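Local atomic coordinates of ribonucleoside-diphosphate reductase, alpha chain (Actinobacillus ureae ATCC 25976, PDB entry 6DQX), a protein that is the catalytic subunit of a class Id ribonucleotide reductase and probably reduces ribonucleoside diphosphates to deoxyribonucleoside diphosphates, with thioredoxin as the likely final reductant. Residues Lys235-Lys240 / Asp534-Tyr539; Met118-Glu123 / Leu333-Arg338; Tyr356-Asn361 / Asn452-Lys457; Arg43-Glu48 / Leu87-Trp92. All coordinates share one frame; numbering follows the deposited sequence.

Contact 1: residues Lys235-Lys240 / Asp534-Tyr539; sequences KLLQRK and DLNQLY
The phenol ring of Tyr539 is the flat group that meets helix 227-243, and two side chains come at it obliquely. Leu237 sends its CD2 methyl to the ring near its root, with Leu237 CD2 3.5 Å from Tyr539 CD2. Lys240 reaches the other end, where its CE lies 3.4 Å from Tyr539 OH and its CD lies 3.9 Å from Tyr539 CZ. What touches the phenol is thus the aliphatic part of the lysine. The chain then turns at its last torsion (chi4 54°), and NZ is taken up by the carbonyls of Gly244, Pro246 and Tyr551. The phenol oxygen is hydrogen-bonded to OE1 of Gln553.

The other methyl of Leu237 packs on Asn536: its CD1 sits 3.7 Å from Asn536 CA and nearly as close to CB, so the two branches of the leucine are divided between Asn536 and Tyr539. Asn536 OD1 accepts from NE1 of Trp233, one turn before Leu237 on helix 227-243.

The two short axes pass 10.8 Å apart at 101°, so the helices cross almost perpendicularly and meet through a small patch. Strand 549-554 of the ribonucleotide reductase barrel domain runs against both: Ile550 touches Lys240 and Tyr539, Gln553 touches Lys240 and Leu535, and helix 502-513 covers Leu538 of helix 532-544.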
# COMPACT_ATOMS: atom_id res chain seq x y z
N LYS A 235 -8.38 -20.42 22.40
CA LYS A 235 -7.73 -19.13 22.23
C LYS A 235 -8.60 -18.13 21.43
O LYS A 235 -8.70 -16.97 21.78
CB LYS A 235 -6.35 -19.31 21.55
CG LYS A 235 -5.56 -18.03 21.47
CD LYS A 235 -4.17 -18.20 20.86
CE LYS A 235 -3.49 -16.83 20.80
NZ LYS A 235 -2.07 -16.89 20.37
N LEU A 236 -9.24 -18.60 20.36
CA LEU A 236 -10.14 -17.75 19.58
C LEU A 236 -11.27 -17.19 20.46
O LEU A 236 -11.53 -15.98 20.45
CB LEU A 236 -10.70 -18.53 18.39
CG LEU A 236 -11.49 -17.73 17.34
CD1 LEU A 236 -11.49 -18.47 16.01
CD2 LEU A 236 -12.91 -17.44 17.82
N LEU A 237 -11.91 -18.06 21.23
CA LEU A 237 -12.96 -17.65 22.19
C LEU A 237 -12.44 -16.65 23.23
O LEU A 237 -13.14 -15.71 23.59
CB LEU A 237 -13.59 -18.85 22.93
CG LEU A 237 -14.28 -19.98 22.15
CD1 LEU A 237 -14.92 -20.94 23.13
CD2 LEU A 237 -15.30 -19.46 21.15
N GLN A 238 -11.22 -16.87 23.71
CA GLN A 238 -10.56 -15.92 24.64
C GLN A 238 -10.39 -14.55 23.99
O GLN A 238 -10.71 -13.53 24.59
CB GLN A 238 -9.19 -16.44 25.10
CG GLN A 238 -8.55 -15.66 26.26
CD GLN A 238 -7.07 -15.99 26.48
OE1 GLN A 238 -6.47 -16.80 25.76
NE2 GLN A 238 -6.47 -15.35 27.48
N ARG A 239 -9.92 -14.53 22.74
CA ARG A 239 -9.77 -13.28 21.99
C ARG A 239 -11.11 -12.53 21.79
O ARG A 239 -11.18 -11.31 21.90
CB ARG A 239 -9.12 -13.57 20.62
CG ARG A 239 -7.69 -14.14 20.68
CD ARG A 239 -6.73 -13.23 21.44
NE ARG A 239 -6.81 -11.85 20.95
CZ ARG A 239 -6.59 -10.74 21.66
NH1 ARG A 239 -6.71 -9.55 21.07
NH2 ARG A 239 -6.28 -10.79 22.96
N LYS A 240 -12.17 -13.28 21.55
CA LYS A 240 -13.50 -12.72 21.30
C LYS A 240 -14.14 -12.12 22.56
O LYS A 240 -14.83 -11.10 22.51
CB LYS A 240 -14.39 -13.79 20.69
CG LYS A 240 -15.53 -13.22 19.88
CD LYS A 240 -16.10 -14.26 18.92
CE LYS A 240 -17.29 -13.67 18.19
NZ LYS A 240 -16.99 -12.38 17.53
N ASP A 534 -19.75 -22.22 28.41
CA ASP A 534 -21.08 -21.79 27.97
C ASP A 534 -21.01 -21.02 26.66
O ASP A 534 -21.87 -21.20 25.81
CB ASP A 534 -21.78 -20.93 29.04
CG ASP A 534 -22.11 -21.71 30.33
OD1 ASP A 534 -22.15 -22.95 30.34
OD2 ASP A 534 -22.34 -21.04 31.36
N LEU A 535 -19.99 -20.16 26.50
CA LEU A 535 -19.74 -19.49 25.20
C LEU A 535 -19.44 -20.51 24.12
O LEU A 535 -19.94 -20.39 22.99
CB LEU A 535 -18.58 -18.50 25.26
CG LEU A 535 -18.89 -17.09 25.77
CD1 LEU A 535 -17.59 -16.36 26.10
CD2 LEU A 535 -19.70 -16.31 24.74
N ASN A 536 -18.60 -21.49 24.46
CA ASN A 536 -18.26 -22.56 23.56
C ASN A 536 -19.53 -23.20 22.99
O ASN A 536 -19.72 -23.25 21.77
CB ASN A 536 -17.38 -23.61 24.27
CG ASN A 536 -16.97 -24.75 23.37
OD1 ASN A 536 -16.39 -24.54 22.32
ND2 ASN A 536 -17.31 -25.98 23.76
N GLN A 537 -20.43 -23.64 23.88
CA GLN A 537 -21.66 -24.29 23.41
C GLN A 537 -22.52 -23.36 22.56
O GLN A 537 -23.09 -23.82 21.57
CB GLN A 537 -22.49 -24.90 24.57
CG GLN A 537 -23.67 -25.79 24.11
CD GLN A 537 -23.24 -26.93 23.17
OE1 GLN A 537 -22.38 -27.74 23.52
NE2 GLN A 537 -23.83 -26.97 21.96
N LEU A 538 -22.60 -22.07 22.91
CA LEU A 538 -23.43 -21.14 22.14
C LEU A 538 -22.93 -21.03 20.70
O LEU A 538 -23.72 -21.15 19.78
CB LEU A 538 -23.48 -19.76 22.78
CG LEU A 538 -24.47 -18.78 22.15
CD1 LEU A 538 -25.90 -19.24 22.35
CD2 LEU A 538 -24.29 -17.39 22.75
N TYR A 539 -21.62 -20.81 20.50
CA TYR A 539 -21.06 -20.75 19.15
C TYR A 539 -21.18 -22.06 18.37
O TYR A 539 -21.47 -22.07 17.16
CB TYR A 539 -19.60 -20.23 19.16
CG TYR A 539 -19.47 -18.78 19.60
CD1 TYR A 539 -20.16 -17.78 18.96
CD2 TYR A 539 -18.65 -18.42 20.67
CE1 TYR A 539 -20.04 -16.46 19.36
CE2 TYR A 539 -18.53 -17.10 21.07
CZ TYR A 539 -19.24 -16.12 20.41
OH TYR A 539 -19.14 -14.81 20.76

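Contact 2: residues Met118-Glu123 / Leu333-Arg338; sequences MVTTAE and LDRAHR
Arg335 grips Glu123 side-on, using NE and one terminal nitrogen, each for a separate carboxylate oxygen. Arg335 NH2 to Glu123 OE1 is 2.8 Å and Arg335 NE to Glu123 OE2 is 3.0 Å, and both bonds are nearly straight. Both oxygens lie in the guanidinium plane, yet the nitrogens stand above the carboxylate plane, because the two flat groups are turned 41° against each other. Arg335 NH2 also donates to Thr120 OG1, at 3.1 Å and with a more bent geometry. Over one face of the guanidinium lies a methyl of Val119, its CG1 3.7 Å from Arg335 CZ. Placing CG1 there is the work of chi1 (166°), which sets that branch anti to the backbone N.

Val119, Thr120 and Glu123 come from one side of helix 114-130, which crosses the start of helix 334-343 at 80° in the ribonucleotide reductase barrel domain; the buried ion pair joins the two helices. A water adds a second link, giving a proton to Glu123 OE2 at 2.6 Å and accepting from Arg335 N at 2.8 Å, in the first turn of the helix.

Farther out, Ser108 bonds to OE1 and Ser287 to OE2, so each carboxylate oxygen has further support, which would probably favour the charged form. Arg335 NH1 is taken by the carbonyl of Asn284, and Thr120 OG1 also bonds to the carbonyl of Glu116. Beyond these, helix 114-130 packs on the second subunit: Val119 touches Phe332 of that subunit, and Thr121 meets its own counterpart there.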
# COMPACT_ATOMS: atom_id res chain seq x y z
N MET A 118 -1.12 -6.26 -5.05
CA MET A 118 -1.19 -4.83 -5.39
C MET A 118 -2.52 -4.40 -6.00
O MET A 118 -2.99 -3.27 -5.75
CB MET A 118 -0.04 -4.40 -6.31
CG MET A 118 1.35 -4.51 -5.70
SD MET A 118 1.53 -3.89 -4.01
CE MET A 118 1.64 -5.38 -3.15
N VAL A 119 -3.14 -5.27 -6.79
CA VAL A 119 -4.49 -5.00 -7.32
C VAL A 119 -5.47 -4.72 -6.16
O VAL A 119 -6.16 -3.71 -6.16
CB VAL A 119 -5.01 -6.15 -8.20
CG1 VAL A 119 -6.51 -6.00 -8.46
CG2 VAL A 119 -4.25 -6.23 -9.52
N THR A 120 -5.44 -5.60 -5.17
CA THR A 120 -6.30 -5.46 -3.99
C THR A 120 -5.94 -4.23 -3.16
O THR A 120 -6.82 -3.52 -2.71
CB THR A 120 -6.28 -6.74 -3.13
OG1 THR A 120 -6.49 -7.87 -3.97
CG2 THR A 120 -7.36 -6.68 -2.02
N THR A 121 -4.64 -3.94 -3.02
CA THR A 121 -4.19 -2.75 -2.31
C THR A 121 -4.77 -1.46 -2.92
O THR A 121 -5.27 -0.60 -2.20
CB THR A 121 -2.62 -2.70 -2.26
OG1 THR A 121 -2.14 -3.87 -1.60
CG2 THR A 121 -2.12 -1.53 -1.51
N ALA A 122 -4.71 -1.36 -4.25
CA ALA A 122 -5.22 -0.19 -4.93
C ALA A 122 -6.76 -0.12 -4.82
O ALA A 122 -7.29 0.97 -4.67
CB ALA A 122 -4.76 -0.18 -6.39
N GLU A 123 -7.45 -1.26 -4.86
CA GLU A 123 -8.94 -1.27 -4.65
C GLU A 123 -9.29 -0.69 -3.31
O GLU A 123 -10.09 0.25 -3.23
CB GLU A 123 -9.50 -2.68 -4.73
CG GLU A 123 -9.60 -3.31 -6.10
CD GLU A 123 -10.04 -4.77 -6.02
OE1 GLU A 123 -9.67 -5.47 -5.06
OE2 GLU A 123 -10.76 -5.24 -6.92
N LEU A 333 -11.27 -0.13 -10.03
CA LEU A 333 -12.54 -0.77 -9.65
C LEU A 333 -13.08 -1.75 -10.72
O LEU A 333 -14.26 -2.16 -10.65
CB LEU A 333 -13.55 0.31 -9.33
CG LEU A 333 -13.16 1.30 -8.22
CD1 LEU A 333 -14.38 2.10 -7.81
CD2 LEU A 333 -12.52 0.64 -7.01
N ASP A 334 -12.23 -2.18 -11.65
CA ASP A 334 -12.70 -3.05 -12.76
C ASP A 334 -13.30 -4.38 -12.28
O ASP A 334 -14.22 -4.90 -12.90
CB ASP A 334 -11.62 -3.32 -13.82
CG ASP A 334 -10.34 -3.88 -13.24
OD1 ASP A 334 -9.81 -3.28 -12.27
OD2 ASP A 334 -9.83 -4.90 -13.78
N ARG A 335 -12.78 -4.93 -11.17
CA ARG A 335 -13.27 -6.23 -10.69
C ARG A 335 -14.66 -6.09 -10.10
O ARG A 335 -15.47 -7.01 -10.23
CB ARG A 335 -12.33 -6.86 -9.66
CG ARG A 335 -10.95 -7.20 -10.23
CD ARG A 335 -10.24 -8.28 -9.46
NE ARG A 335 -9.85 -7.80 -8.14
CZ ARG A 335 -9.06 -8.46 -7.30
NH1 ARG A 335 -8.59 -9.66 -7.59
NH2 ARG A 335 -8.76 -7.92 -6.12
N ALA A 336 -14.92 -4.96 -9.44
CA ALA A 336 -16.23 -4.66 -8.86
C ALA A 336 -17.23 -4.29 -9.95
O ALA A 336 -18.41 -4.67 -9.91
CB ALA A 336 -16.14 -3.56 -7.85
N HIS A 337 -16.77 -3.51 -10.92
CA HIS A 337 -17.62 -3.18 -12.08
C HIS A 337 -18.11 -4.44 -12.77
O HIS A 337 -19.33 -4.56 -13.07
CB HIS A 337 -16.86 -2.30 -13.07
CG HIS A 337 -17.59 -2.04 -14.34
ND1 HIS A 337 -18.55 -1.07 -14.44
CD2 HIS A 337 -17.54 -2.65 -15.54
CE1 HIS A 337 -19.06 -1.08 -15.66
NE2 HIS A 337 -18.45 -2.03 -16.35
N ARG A 338 -17.20 -5.39 -12.99
CA ARG A 338 -17.50 -6.68 -13.59
C ARG A 338 -18.53 -7.44 -12.74
O ARG A 338 -19.56 -7.91 -13.25
CB ARG A 338 -16.24 -7.52 -13.76
CG ARG A 338 -16.50 -8.89 -14.35
CD ARG A 338 -15.21 -9.60 -14.70
NE ARG A 338 -15.44 -11.00 -15.02
CZ ARG A 338 -15.91 -11.47 -16.18
NH1 ARG A 338 -16.24 -10.67 -17.18
NH2 ARG A 338 -16.05 -12.77 -16.33
O HOH W 1 -11.67 -3.75 -8.87

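Contact 3: residues Tyr356-Asn361 / Asn452-Lys457; sequences YLQANN and NPFLEK
One helix ends where another begins: Asn361, with positive phi, is the C-prime residue of a Schellman motif closing helix 353-359, while Asn452 is the N-cap of helix 453-461, and the backbones come closest at Ala359 and Phe454, with CA atoms 6.6 Å apart.

Asn452 uses both ends of its amide. Asn452 OD1 faces its own helix and accepts from Leu455 N at 2.9 Å and, weakly, from Phe454 N. Asn452 ND2 crosses over and donates to Gln358 OE1 at 2.8 Å in an almost straight bond (172°). That oxygen lies in the amide plane of Asn452, although the two amides are turned 59° against each other. With the glutamine chain extended beyond CG (chi2 180°), its amide gets as far as the cap, and NE2 bonds to the carbonyl of Val493.

The Phe454 ring lies against the last turn of helix 353-359. One face is covered by the peptide that joins Gln358 and Ala359, with Ala359 N over the ring centre, and Pro453 CG is at the opposite face. Ala359 CB is 3.6 Å from Phe454 CE1, and Gln358 CB is 3.7 Å from Phe454 CD2.

Around this pair, Leu357 and Tyr356 pack on helix 367-395, Leu455 and Glu456 rest on Trp470 of helix 467-475, and Gln358 touches Phe434 and Phe494 in loops.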
# COMPACT_ATOMS: atom_id res chain seq x y z
N TYR A 356 -41.39 -3.69 16.56
CA TYR A 356 -42.61 -4.38 16.18
C TYR A 356 -43.12 -5.28 17.31
O TYR A 356 -44.32 -5.27 17.63
CB TYR A 356 -42.40 -5.19 14.90
CG TYR A 356 -43.61 -5.99 14.50
CD1 TYR A 356 -44.69 -5.39 13.88
CD2 TYR A 356 -43.69 -7.34 14.79
CE1 TYR A 356 -45.82 -6.11 13.54
CE2 TYR A 356 -44.81 -8.08 14.44
CZ TYR A 356 -45.88 -7.45 13.82
OH TYR A 356 -47.01 -8.16 13.47
N LEU A 357 -42.23 -6.05 17.92
CA LEU A 357 -42.64 -6.96 19.00
C LEU A 357 -43.20 -6.19 20.17
O LEU A 357 -44.26 -6.55 20.70
CB LEU A 357 -41.51 -7.86 19.46
CG LEU A 357 -41.03 -8.85 18.39
CD1 LEU A 357 -39.88 -9.64 18.94
CD2 LEU A 357 -42.14 -9.77 17.90
N GLN A 358 -42.53 -5.10 20.54
CA GLN A 358 -43.02 -4.28 21.66
C GLN A 358 -44.33 -3.57 21.37
O GLN A 358 -45.18 -3.46 22.27
CB GLN A 358 -41.94 -3.31 22.15
CG GLN A 358 -40.84 -4.06 22.91
CD GLN A 358 -39.75 -3.12 23.41
OE1 GLN A 358 -39.64 -2.00 22.95
NE2 GLN A 358 -38.94 -3.59 24.35
N ALA A 359 -44.53 -3.14 20.13
CA ALA A 359 -45.80 -2.51 19.75
C ALA A 359 -46.96 -3.48 19.89
O ALA A 359 -48.11 -3.05 20.03
CB ALA A 359 -45.75 -1.98 18.32
N ASN A 360 -46.67 -4.77 19.78
CA ASN A 360 -47.67 -5.85 19.93
C ASN A 360 -47.66 -6.56 21.26
O ASN A 360 -48.33 -7.59 21.42
CB ASN A 360 -47.49 -6.84 18.77
CG ASN A 360 -47.96 -6.26 17.47
OD1 ASN A 360 -49.15 -6.34 17.16
ND2 ASN A 360 -47.05 -5.62 16.71
N ASN A 361 -46.96 -6.00 22.24
CA ASN A 361 -46.82 -6.56 23.56
C ASN A 361 -46.32 -8.00 23.56
O ASN A 361 -46.81 -8.86 24.29
CB ASN A 361 -48.16 -6.43 24.31
CG ASN A 361 -47.98 -6.53 25.80
OD1 ASN A 361 -47.04 -5.97 26.35
ND2 ASN A 361 -48.87 -7.26 26.46
N ASN A 452 -37.82 4.55 25.75
CA ASN A 452 -38.64 3.61 25.00
C ASN A 452 -40.09 4.13 24.97
O ASN A 452 -40.68 4.35 26.01
CB ASN A 452 -38.53 2.22 25.62
CG ASN A 452 -39.28 1.18 24.81
OD1 ASN A 452 -40.49 1.28 24.63
ND2 ASN A 452 -38.57 0.16 24.34
N PRO A 453 -40.65 4.35 23.76
CA PRO A 453 -41.97 4.96 23.68
C PRO A 453 -43.12 4.02 24.08
O PRO A 453 -44.16 4.50 24.51
CB PRO A 453 -42.06 5.40 22.21
CG PRO A 453 -41.25 4.40 21.49
CD PRO A 453 -40.10 4.08 22.42
N PHE A 454 -42.92 2.70 23.97
CA PHE A 454 -43.92 1.73 24.44
C PHE A 454 -43.88 1.59 25.96
O PHE A 454 -44.93 1.45 26.61
CB PHE A 454 -43.73 0.37 23.76
CG PHE A 454 -43.60 0.47 22.28
CD1 PHE A 454 -44.70 0.79 21.50
CD2 PHE A 454 -42.35 0.34 21.67
CE1 PHE A 454 -44.57 0.94 20.12
CE2 PHE A 454 -42.22 0.47 20.29
CZ PHE A 454 -43.34 0.77 19.52
N LEU A 455 -42.68 1.63 26.54
CA LEU A 455 -42.57 1.66 28.00
C LEU A 455 -43.21 2.93 28.55
O LEU A 455 -43.98 2.88 29.50
CB LEU A 455 -41.12 1.59 28.46
CG LEU A 455 -40.90 1.59 29.99
CD1 LEU A 455 -41.62 0.45 30.67
CD2 LEU A 455 -39.42 1.54 30.31
N GLU A 456 -42.88 4.06 27.94
CA GLU A 456 -43.46 5.36 28.31
C GLU A 456 -44.98 5.30 28.36
O GLU A 456 -45.58 5.65 29.38
CB GLU A 456 -43.01 6.43 27.32
CG GLU A 456 -43.46 7.84 27.69
CD GLU A 456 -42.68 8.90 26.95
OE1 GLU A 456 -42.63 8.83 25.71
OE2 GLU A 456 -42.14 9.80 27.61
N LYS A 457 -45.59 4.85 27.27
CA LYS A 457 -47.04 4.67 27.19
C LYS A 457 -47.55 3.79 28.34
O LYS A 457 -48.48 4.19 29.04
CB LYS A 457 -47.44 4.11 25.81
CG LYS A 457 -48.83 3.52 25.72
CD LYS A 457 -49.15 3.12 24.29
CE LYS A 457 -50.43 2.31 24.20
NZ LYS A 457 -50.69 1.87 22.80

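Contact 4: residues Arg43-Glu48 / Leu87-Trp92; sequences RGYLLE and LSSPIW
Tyr45 reaches across to the first turn of helix 89-94, and its side chain meets Trp92 near the root and Ser89 toward the tip. Tyr45 CB begins the contact 4.0 Å from Trp92 CB. At the ring, Tyr45 CD2 comes closer, 3.7 Å from Trp92 CB, and is also near the indole CG. Farther along, the ring lies against Ser89: Tyr45 CZ is 3.5 Å from Ser89 CB, with CE1 and CE2 of the tyrosine a little farther from the same carbon. The tip follows suit, Tyr45 OH being 3.5 Å from Ser89 CB, a contact with the methylene. Ser89 CA lies over one ring face, offset toward the rim. The torsion chi1 (-50°) places the ring carbon CG anti to the carbonyl carbon and aims the phenol along the helix from Trp92 to Ser89.

Here the chain leaving helix 35-44 runs over the N-terminal end of helix 89-94. That end is N-capped by Ser88, whose OG accepts from Ile91 N at 3.3 Å.

The Tyr45 ring and the five-membered ring of Trp92 meet obliquely, planes 31° apart and centroids 5.7 Å apart. Leu46 adds a looser apolar touch, its CD2 4.2 Å from Trp92 CE3. Near the main chains, a water lies within hydrogen-bonding distance of the carbonyl oxygens of Tyr45 and Trp92. Arg55 of helix 52-67 donates to Trp92 O and touches Leu46, while Ile56 of that helix packs on the indole. On another side of helix 89-94, Ile91 packs on Phe315, Leu316 and Val319 of helix 308-327.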
# COMPACT_ATOMS: atom_id res chain seq x y z
N ARG A 43 -25.76 17.24 9.25
CA ARG A 43 -24.39 17.17 9.71
C ARG A 43 -23.58 16.06 9.08
O ARG A 43 -22.37 16.19 8.95
CB ARG A 43 -24.35 17.04 11.23
CG ARG A 43 -24.82 18.30 11.90
CD ARG A 43 -24.99 18.13 13.38
NE ARG A 43 -25.10 19.43 14.02
CZ ARG A 43 -25.09 19.63 15.33
NH1 ARG A 43 -24.97 18.61 16.19
NH2 ARG A 43 -25.20 20.87 15.80
N GLY A 44 -24.25 14.98 8.69
CA GLY A 44 -23.58 13.79 8.14
C GLY A 44 -23.60 13.65 6.63
O GLY A 44 -22.55 13.41 6.02
N TYR A 45 -24.78 13.76 6.02
CA TYR A 45 -25.00 13.25 4.65
C TYR A 45 -25.36 14.26 3.59
O TYR A 45 -25.05 14.03 2.42
CB TYR A 45 -26.10 12.17 4.62
CG TYR A 45 -25.96 11.04 5.63
CD1 TYR A 45 -24.71 10.63 6.12
CD2 TYR A 45 -27.08 10.35 6.06
CE1 TYR A 45 -24.61 9.61 7.05
CE2 TYR A 45 -26.97 9.31 6.98
CZ TYR A 45 -25.74 8.95 7.47
OH TYR A 45 -25.63 7.94 8.39
N LEU A 46 -26.03 15.35 3.96
CA LEU A 46 -26.57 16.28 2.97
C LEU A 46 -25.54 17.35 2.64
O LEU A 46 -24.84 17.83 3.53
CB LEU A 46 -27.81 16.98 3.51
CG LEU A 46 -28.98 16.05 3.86
CD1 LEU A 46 -30.08 16.84 4.53
CD2 LEU A 46 -29.49 15.35 2.60
N LEU A 47 -25.47 17.72 1.37
CA LEU A 47 -24.66 18.86 0.95
C LEU A 47 -25.27 20.14 1.52
O LEU A 47 -26.49 20.27 1.62
CB LEU A 47 -24.55 18.92 -0.57
CG LEU A 47 -23.55 17.90 -1.13
CD1 LEU A 47 -23.78 17.68 -2.61
CD2 LEU A 47 -22.11 18.34 -0.88
N GLU A 48 -24.40 21.08 1.92
CA GLU A 48 -24.83 22.40 2.38
C GLU A 48 -25.84 22.94 1.38
O GLU A 48 -25.63 22.85 0.17
CB GLU A 48 -23.62 23.34 2.53
CG GLU A 48 -23.97 24.82 2.74
CD GLU A 48 -22.75 25.65 3.11
OE1 GLU A 48 -22.29 25.54 4.27
OE2 GLU A 48 -22.25 26.40 2.25
N LEU A 87 -32.93 4.24 4.02
CA LEU A 87 -31.96 4.20 2.93
C LEU A 87 -30.57 4.21 3.53
O LEU A 87 -30.35 4.79 4.61
CB LEU A 87 -32.13 5.39 1.98
CG LEU A 87 -33.55 5.69 1.51
CD1 LEU A 87 -33.51 6.88 0.58
CD2 LEU A 87 -34.17 4.49 0.84
N SER A 88 -29.63 3.57 2.84
CA SER A 88 -28.27 3.47 3.34
C SER A 88 -27.58 4.83 3.29
O SER A 88 -27.97 5.71 2.50
CB SER A 88 -27.45 2.48 2.51
OG SER A 88 -27.16 3.04 1.24
N SER A 89 -26.55 4.98 4.11
CA SER A 89 -25.82 6.26 4.12
C SER A 89 -25.13 6.58 2.79
O SER A 89 -25.16 7.73 2.40
CB SER A 89 -24.88 6.38 5.33
OG SER A 89 -23.84 5.46 5.29
N PRO A 90 -24.55 5.58 2.08
CA PRO A 90 -24.05 5.90 0.73
C PRO A 90 -25.12 6.39 -0.26
O PRO A 90 -24.84 7.23 -1.10
CB PRO A 90 -23.43 4.57 0.26
CG PRO A 90 -23.06 3.87 1.52
CD PRO A 90 -24.19 4.20 2.45
N ILE A 91 -26.35 5.87 -0.15
CA ILE A 91 -27.45 6.33 -1.00
C ILE A 91 -27.85 7.77 -0.63
O ILE A 91 -27.97 8.63 -1.51
CB ILE A 91 -28.64 5.33 -0.91
CG1 ILE A 91 -28.24 4.04 -1.64
CG2 ILE A 91 -29.91 5.95 -1.48
CD1 ILE A 91 -29.10 2.81 -1.36
N TRP A 92 -28.03 8.03 0.66
CA TRP A 92 -28.33 9.39 1.15
C TRP A 92 -27.24 10.34 0.67
O TRP A 92 -27.54 11.46 0.21
CB TRP A 92 -28.36 9.46 2.68
CG TRP A 92 -29.68 9.22 3.30
CD1 TRP A 92 -30.08 8.08 3.96
CD2 TRP A 92 -30.80 10.11 3.35
NE1 TRP A 92 -31.38 8.22 4.40
CE2 TRP A 92 -31.84 9.45 4.04
CE3 TRP A 92 -31.02 11.41 2.86
CZ2 TRP A 92 -33.08 10.04 4.27
CZ3 TRP A 92 -32.25 12.00 3.10
CH2 TRP A 92 -33.27 11.32 3.79
O HOH W 2 -26.32 14.20 -0.18

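Contacts 1 and 2 are the buried pair, each joining two helices that cross steeply, but their chemistry differs: contact 1 has no hydrogen bond between its segments, whereas contact 2 is held by an ion pair and lies beside the second subunit. Contacts 3 and 4 are partly buried and both use a helix start, capped by asparagine in one and serine in the other; the asparagine cap also bonds across the contact, the serine cap does not. No two contacts share a helix. Contacts 2 and 4 are the nearest pair, their centres about 25 Å apart, while contacts 2 and 3 lie on opposite sides of the chain's centre, their centres about 46 Å apart.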